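Local structure of hydrazine synthase gamma subunit (Candidatus Kuenenia stuttgartiensis, 5C2V) at residues 99-109 / 199-207. The protein reduces nitric oxide to hydroxylamine, the first half-reaction of hydrazine synthesis, as the diheme gamma subunit of the hydrazine synthase complex. Residues are numbered along the deposited sequence; the frame is centred on the assembly and turned at random.
With CA (calcium ion), chain T; HEC (heme c), chain V; BET (trimethyl glycine), chain X.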
loop_
_atom_site.group_PDB
_atom_site.type_symbol
_atom_site.label_atom_id
_atom_site.label_comp_id
_atom_site.label_asym_id
_atom_site.label_seq_id
_atom_site.Cartn_x
_atom_site.Cartn_y
_atom_site.Cartn_z
ATOM N N TYR C 99 -51.147 21.631 -35.275
ATOM C CA TYR C 99 -52.580 21.575 -35.547
ATOM C C TYR C 99 -53.417 21.252 -34.312
ATOM O O TYR C 99 -54.626 21.481 -34.305
ATOM C CB TYR C 99 -52.867 20.547 -36.643
ATOM C CG TYR C 99 -52.263 20.903 -37.981
ATOM C CD1 TYR C 99 -52.168 22.227 -38.388
ATOM C CD2 TYR C 99 -51.785 19.919 -38.834
ATOM C CE1 TYR C 99 -51.616 22.560 -39.609
ATOM C CE2 TYR C 99 -51.230 20.243 -40.057
ATOM C CZ TYR C 99 -51.148 21.565 -40.439
ATOM O OH TYR C 99 -50.597 21.893 -41.656
ATOM N N LEU C 100 -52.784 20.726 -33.269
ATOM C CA LEU C 100 -53.529 20.320 -32.079
ATOM C C LEU C 100 -52.879 20.718 -30.754
ATOM O O LEU C 100 -52.256 19.885 -30.093
ATOM C CB LEU C 100 -53.751 18.807 -32.097
ATOM C CG LEU C 100 -54.769 18.298 -33.118
ATOM C CD1 LEU C 100 -54.741 16.784 -33.182
ATOM C CD2 LEU C 100 -56.163 18.798 -32.773
ATOM N N PRO C 101 -53.012 22.000 -30.373
ATOM C CA PRO C 101 -52.710 22.471 -29.018
ATOM C C PRO C 101 -53.863 22.156 -28.059
ATOM O O PRO C 101 -54.987 21.975 -28.525
ATOM C CB PRO C 101 -52.540 23.979 -29.208
ATOM C CG PRO C 101 -53.448 24.300 -30.338
ATOM C CD PRO C 101 -53.405 23.109 -31.261
ATOM N N PRO C 102 -53.597 22.085 -26.744
ATOM C CA PRO C 102 -52.287 22.256 -26.107
ATOM C C PRO C 102 -51.412 21.016 -26.248
ATOM O O PRO C 102 -51.859 19.998 -26.777
ATOM C CB PRO C 102 -52.646 22.509 -24.643
ATOM C CG PRO C 102 -53.903 21.746 -24.447
ATOM C CD PRO C 102 -54.659 21.855 -25.747
ATOM N N PHE C 103 -50.183 21.102 -25.755
ATOM C CA PHE C 103 -49.176 20.092 -26.048
ATOM C C PHE C 103 -48.880 19.147 -24.884
ATOM O O PHE C 103 -49.546 19.186 -23.848
ATOM C CB PHE C 103 -47.901 20.783 -26.529
ATOM C CG PHE C 103 -48.149 21.790 -27.620
ATOM C CD1 PHE C 103 -48.526 21.373 -28.887
ATOM C CD2 PHE C 103 -48.024 23.146 -27.376
ATOM C CE1 PHE C 103 -48.766 22.291 -29.893
ATOM C CE2 PHE C 103 -48.262 24.070 -28.379
ATOM C CZ PHE C 103 -48.632 23.641 -29.639
ATOM N N ARG C 104 -47.870 18.302 -25.087
ATOM C CA ARG C 104 -47.578 17.139 -24.248
ATOM C C ARG C 104 -48.748 16.157 -24.185
ATOM O O ARG C 104 -49.441 15.942 -25.178
ATOM C CB ARG C 104 -47.197 17.572 -22.828
ATOM C CG ARG C 104 -45.912 18.377 -22.720
ATOM C CD ARG C 104 -44.925 17.660 -21.816
ATOM N NE ARG C 104 -44.069 18.573 -21.067
ATOM C CZ ARG C 104 -43.357 18.216 -20.002
ATOM N NH1 ARG C 104 -43.406 16.964 -19.563
ATOM N NH2 ARG C 104 -42.603 19.106 -19.373
ATOM N N HIS C 105 -48.974 15.586 -23.007
ATOM C CA HIS C 105 -49.974 14.535 -22.837
ATOM C C HIS C 105 -51.047 14.947 -21.840
ATOM O O HIS C 105 -52.223 15.047 -22.188
ATOM C CB HIS C 105 -49.315 13.229 -22.382
ATOM C CG HIS C 105 -48.790 12.388 -23.505
ATOM N ND1 HIS C 105 -47.462 12.383 -23.875
ATOM C CD2 HIS C 105 -49.414 11.521 -24.335
ATOM C CE1 HIS C 105 -47.292 11.548 -24.886
ATOM N NE2 HIS C 105 -48.462 11.013 -25.184
ATOM N N GLU C 106 -50.631 15.161 -20.595
ATOM C CA GLU C 106 -51.533 15.617 -19.544
ATOM C C GLU C 106 -52.214 16.917 -19.955
ATOM O O GLU C 106 -51.575 17.820 -20.492
ATOM C CB GLU C 106 -50.770 15.804 -18.233
ATOM C CG GLU C 106 -49.999 14.569 -17.794
ATOM C CD GLU C 106 -49.333 14.742 -16.445
ATOM O OE1 GLU C 106 -49.385 15.860 -15.893
ATOM O OE2 GLU C 106 -48.757 13.758 -15.936
ATOM N N GLY C 107 -53.517 17.000 -19.706
ATOM C CA GLY C 107 -54.305 18.134 -20.153
ATOM C C GLY C 107 -54.488 19.218 -19.110
ATOM O O GLY C 107 -53.667 19.372 -18.206
ATOM N N PHE C 108 -55.576 19.969 -19.241
ATOM C CA PHE C 108 -55.851 21.100 -18.361
ATOM C C PHE C 108 -56.127 20.670 -16.925
ATOM O O PHE C 108 -55.830 21.409 -15.986
ATOM C CB PHE C 108 -57.037 21.909 -18.889
ATOM C CG PHE C 108 -56.758 22.619 -20.182
ATOM C CD1 PHE C 108 -56.151 23.865 -20.185
ATOM C CD2 PHE C 108 -57.105 22.044 -21.393
ATOM C CE1 PHE C 108 -55.893 24.522 -21.372
ATOM C CE2 PHE C 108 -56.849 22.696 -22.584
ATOM C CZ PHE C 108 -56.242 23.937 -22.573
ATOM N N THR C 109 -56.699 19.482 -16.759
ATOM C CA THR C 109 -57.030 18.985 -15.429
ATOM C C THR C 109 -55.766 18.802 -14.596
ATOM O O THR C 109 -54.841 18.095 -14.998
ATOM C CB THR C 109 -57.798 17.651 -15.498
ATOM O OG1 THR C 109 -58.926 17.789 -16.373
ATOM C CG2 THR C 109 -58.281 17.239 -14.116
ATOM N N ALA C 199 -58.490 16.730 -41.679
ATOM C CA ALA C 199 -59.042 15.991 -40.544
ATOM C C ALA C 199 -57.976 15.666 -39.498
ATOM O O ALA C 199 -56.974 15.019 -39.802
ATOM C CB ALA C 199 -59.710 14.712 -41.028
ATOM N N LEU C 200 -58.189 16.127 -38.268
ATOM C CA LEU C 200 -57.222 15.899 -37.197
ATOM C C LEU C 200 -57.564 14.726 -36.273
ATOM O O LEU C 200 -56.747 14.338 -35.439
ATOM C CB LEU C 200 -57.085 17.173 -36.362
ATOM C CG LEU C 200 -56.954 18.461 -37.177
ATOM C CD1 LEU C 200 -56.957 19.681 -36.272
ATOM C CD2 LEU C 200 -55.699 18.424 -38.036
ATOM N N PHE C 201 -58.757 14.160 -36.442
ATOM C CA PHE C 201 -59.254 13.063 -35.602
ATOM C C PHE C 201 -59.019 13.261 -34.100
ATOM O O PHE C 201 -58.731 12.305 -33.379
ATOM C CB PHE C 201 -58.639 11.737 -36.050
ATOM C CG PHE C 201 -59.180 11.233 -37.357
ATOM C CD1 PHE C 201 -60.310 10.433 -37.390
ATOM C CD2 PHE C 201 -58.564 11.564 -38.552
ATOM C CE1 PHE C 201 -60.815 9.969 -38.590
ATOM C CE2 PHE C 201 -59.063 11.102 -39.756
ATOM C CZ PHE C 201 -60.190 10.305 -39.774
ATOM N N SER C 202 -59.149 14.501 -33.635
ATOM C CA SER C 202 -59.037 14.805 -32.212
ATOM C C SER C 202 -59.854 16.047 -31.863
ATOM O O SER C 202 -59.949 16.978 -32.663
ATOM C CB SER C 202 -57.569 15.008 -31.820
ATOM O OG SER C 202 -57.450 15.411 -30.467
ATOM N N ASP C 203 -60.427 16.068 -30.664
ATOM C CA ASP C 203 -61.219 17.215 -30.227
ATOM C C ASP C 203 -60.345 18.265 -29.552
ATOM O O ASP C 203 -60.820 19.349 -29.207
ATOM C CB ASP C 203 -62.345 16.777 -29.282
ATOM C CG ASP C 203 -61.843 15.971 -28.091
ATOM O OD1 ASP C 203 -60.627 15.989 -27.808
ATOM O OD2 ASP C 203 -62.678 15.322 -27.427
ATOM N N ALA C 204 -59.071 17.927 -29.367
ATOM C CA ALA C 204 -58.104 18.790 -28.692
ATOM C C ALA C 204 -58.569 19.164 -27.287
ATOM O O ALA C 204 -58.318 20.274 -26.816
ATOM C CB ALA C 204 -57.836 20.046 -29.517
ATOM N N GLN C 205 -59.246 18.232 -26.624
ATOM C CA GLN C 205 -59.743 18.461 -25.272
ATOM C C GLN C 205 -59.134 17.476 -24.279
ATOM O O GLN C 205 -58.344 16.609 -24.653
ATOM C CB GLN C 205 -61.269 18.361 -25.235
ATOM C CG GLN C 205 -61.984 19.361 -26.127
ATOM C CD GLN C 205 -63.493 19.244 -26.036
ATOM O OE1 GLN C 205 -64.027 18.677 -25.082
ATOM N NE2 GLN C 205 -64.189 19.779 -27.033
ATOM N N THR C 206 -59.514 17.616 -23.014
ATOM C CA THR C 206 -59.010 16.750 -21.955
ATOM C C THR C 206 -60.106 15.809 -21.463
ATOM O O THR C 206 -61.142 16.256 -20.972
ATOM C CB THR C 206 -58.466 17.570 -20.771
ATOM O OG1 THR C 206 -57.437 18.455 -21.231
ATOM C CG2 THR C 206 -57.898 16.654 -19.705
ATOM N N HIS C 207 -59.872 14.506 -21.594
ATOM C CA HIS C 207 -60.881 13.509 -21.245
ATOM C C HIS C 207 -60.373 12.473 -20.247
ATOM O O HIS C 207 -59.169 12.248 -20.126
ATOM C CB HIS C 207 -61.373 12.791 -22.504
ATOM C CG HIS C 207 -62.154 13.665 -23.434
ATOM N ND1 HIS C 207 -63.449 14.056 -23.176
ATOM C CD2 HIS C 207 -61.823 14.219 -24.624
ATOM C CE1 HIS C 207 -63.883 14.816 -24.166
ATOM N NE2 HIS C 207 -62.915 14.931 -25.058
HETATM CA CA CA T . -52.666 18.329 -28.211
HETATM FE FE HEC V . -39.470 15.735 -26.596
HETATM C CHA HEC V . -42.836 15.583 -25.922
HETATM C CHB HEC V . -40.037 18.255 -28.821
HETATM C CHC HEC V . -36.071 16.063 -27.092
HETATM C CHD HEC V . -38.924 12.754 -24.996
HETATM N NA HEC V . -41.140 16.763 -27.225
HETATM C C1A HEC V . -42.448 16.494 -26.881
HETATM C C2A HEC V . -43.314 17.322 -27.707
HETATM C C3A HEC V . -42.528 18.062 -28.504
HETATM C C4A HEC V . -41.151 17.721 -28.216
HETATM C CMA HEC V . -42.964 19.105 -29.559
HETATM C CAA HEC V . -44.862 17.341 -27.640
HETATM C CBA HEC V . -45.492 16.889 -28.957
HETATM C CGA HEC V . -46.994 16.961 -28.868
HETATM O O1A HEC V . -47.520 17.250 -27.762
HETATM O O2A HEC V . -47.667 16.727 -29.906
HETATM N NB HEC V . -38.266 16.862 -27.844
HETATM C C1B HEC V . -38.727 18.002 -28.474
HETATM C C2B HEC V . -37.598 18.881 -28.696
HETATM C C3B HEC V . -36.500 18.275 -28.227
HETATM C C4B HEC V . -36.899 16.994 -27.678
HETATM C CMB HEC V . -37.677 20.263 -29.382
HETATM C CAB HEC V . -35.052 18.819 -28.238
HETATM C CBB HEC V . -34.898 19.998 -27.252
HETATM N NC HEC V . -37.801 14.605 -26.147
HETATM C C1C HEC V . -36.488 14.942 -26.409
HETATM C C2C HEC V . -35.635 13.992 -25.725
HETATM C C3C HEC V . -36.419 13.006 -25.267
HETATM C C4C HEC V . -37.801 13.418 -25.443
HETATM C CMC HEC V . -34.102 13.916 -25.917
HETATM C CAC HEC V . -35.953 11.726 -24.534
HETATM C CBC HEC V . -35.348 12.087 -23.159
HETATM N ND HEC V . -40.707 14.340 -25.668
HETATM C C1D HEC V . -40.208 13.262 -24.937
HETATM C C2D HEC V . -41.263 12.752 -24.090
HETATM C C3D HEC V . -42.485 13.634 -24.381
HETATM C C4D HEC V . -42.046 14.592 -25.371
HETATM C CMD HEC V . -41.177 11.568 -23.103
HETATM C CAD HEC V . -43.884 13.530 -23.742
HETATM C CBD HEC V . -43.856 14.247 -22.395
HETATM C CGD HEC V . -45.217 14.178 -21.757
HETATM O O1D HEC V . -45.386 14.726 -20.636
HETATM O O2D HEC V . -46.132 13.576 -22.371
HETATM N N BET X . -66.945 11.558 -19.593
HETATM C CA BET X . -65.449 11.358 -19.826
HETATM C C BET X . -64.722 12.793 -20.067
HETATM O O BET X . -64.906 13.291 -21.201
HETATM O OXT BET X . -64.060 13.196 -19.076
HETATM C C1 BET X . -67.202 12.799 -18.753
HETATM C C2 BET X . -67.530 10.358 -18.850
HETATM C C3 BET X . -67.671 11.769 -20.913
HETATM O O HOH W 1 -54.872 19.215 -28.053
HETATM O O HOH W 2 -53.435 16.628 -29.701
HETATM O O HOH W 3 -50.452 17.430 -28.369
HETATM O O HOH W 4 -39.513 16.815 -24.799
#
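L100 meets L200 and A204, and G107 meets T206, where the irregular loop 99-109 runs alongside 199-207, itself loop until the short strand 206-207; the backbones come nearest at G107 and T206, whose CA atoms lie 5.2 Å apart. Between these two places the loop 99-109 bows away to carry F103, R104 and H105 to the propionates of a heme c.

L100 supplies the apolar centre. Its two methyls divide the work: CD1 packs 3.6 Å from S202 CB, while CD2 sits between L200 CD1, at 3.7 Å, and A204 CB. The L100 and L200 side chains lie alongside each other, pointing opposite ways, and L200 CD2 reaches Y99 CB. The small methyl of A204 lets the chain draw close, with its CB 3.6 Å from P101 O. S202 turns its CB to L100 while OG, anti to the backbone N (chi1 175°), accepts from A204 N in an ST turn and is hydrogen-bonded to T258 OG1.

At the other end T206 uses both branches. OG1, beside its own backbone N (chi1 -57°), accepts a hydrogen bond from F108 N at 3.1 Å and lies near the edge of the F108 ring; CG2 faces T109 OG1, which is itself hydrogen-bonded to E255. Glycine suits position 107 because, having no side chain, it lets the backbone come close, with G107 CA 3.3 Å from T206 OG1.

The backbone behind L100 has a second task: L100 O and P102 O bind a calcium ion at 2.5 and 2.3 Å, with three waters and D257 as further ligands. Strand 206-207 pairs antiparallel with strand 256-257, which contains D257, and F201 O accepts from H190, an axial ligand of the second heme; the contact thus joins the surroundings of the two hemes.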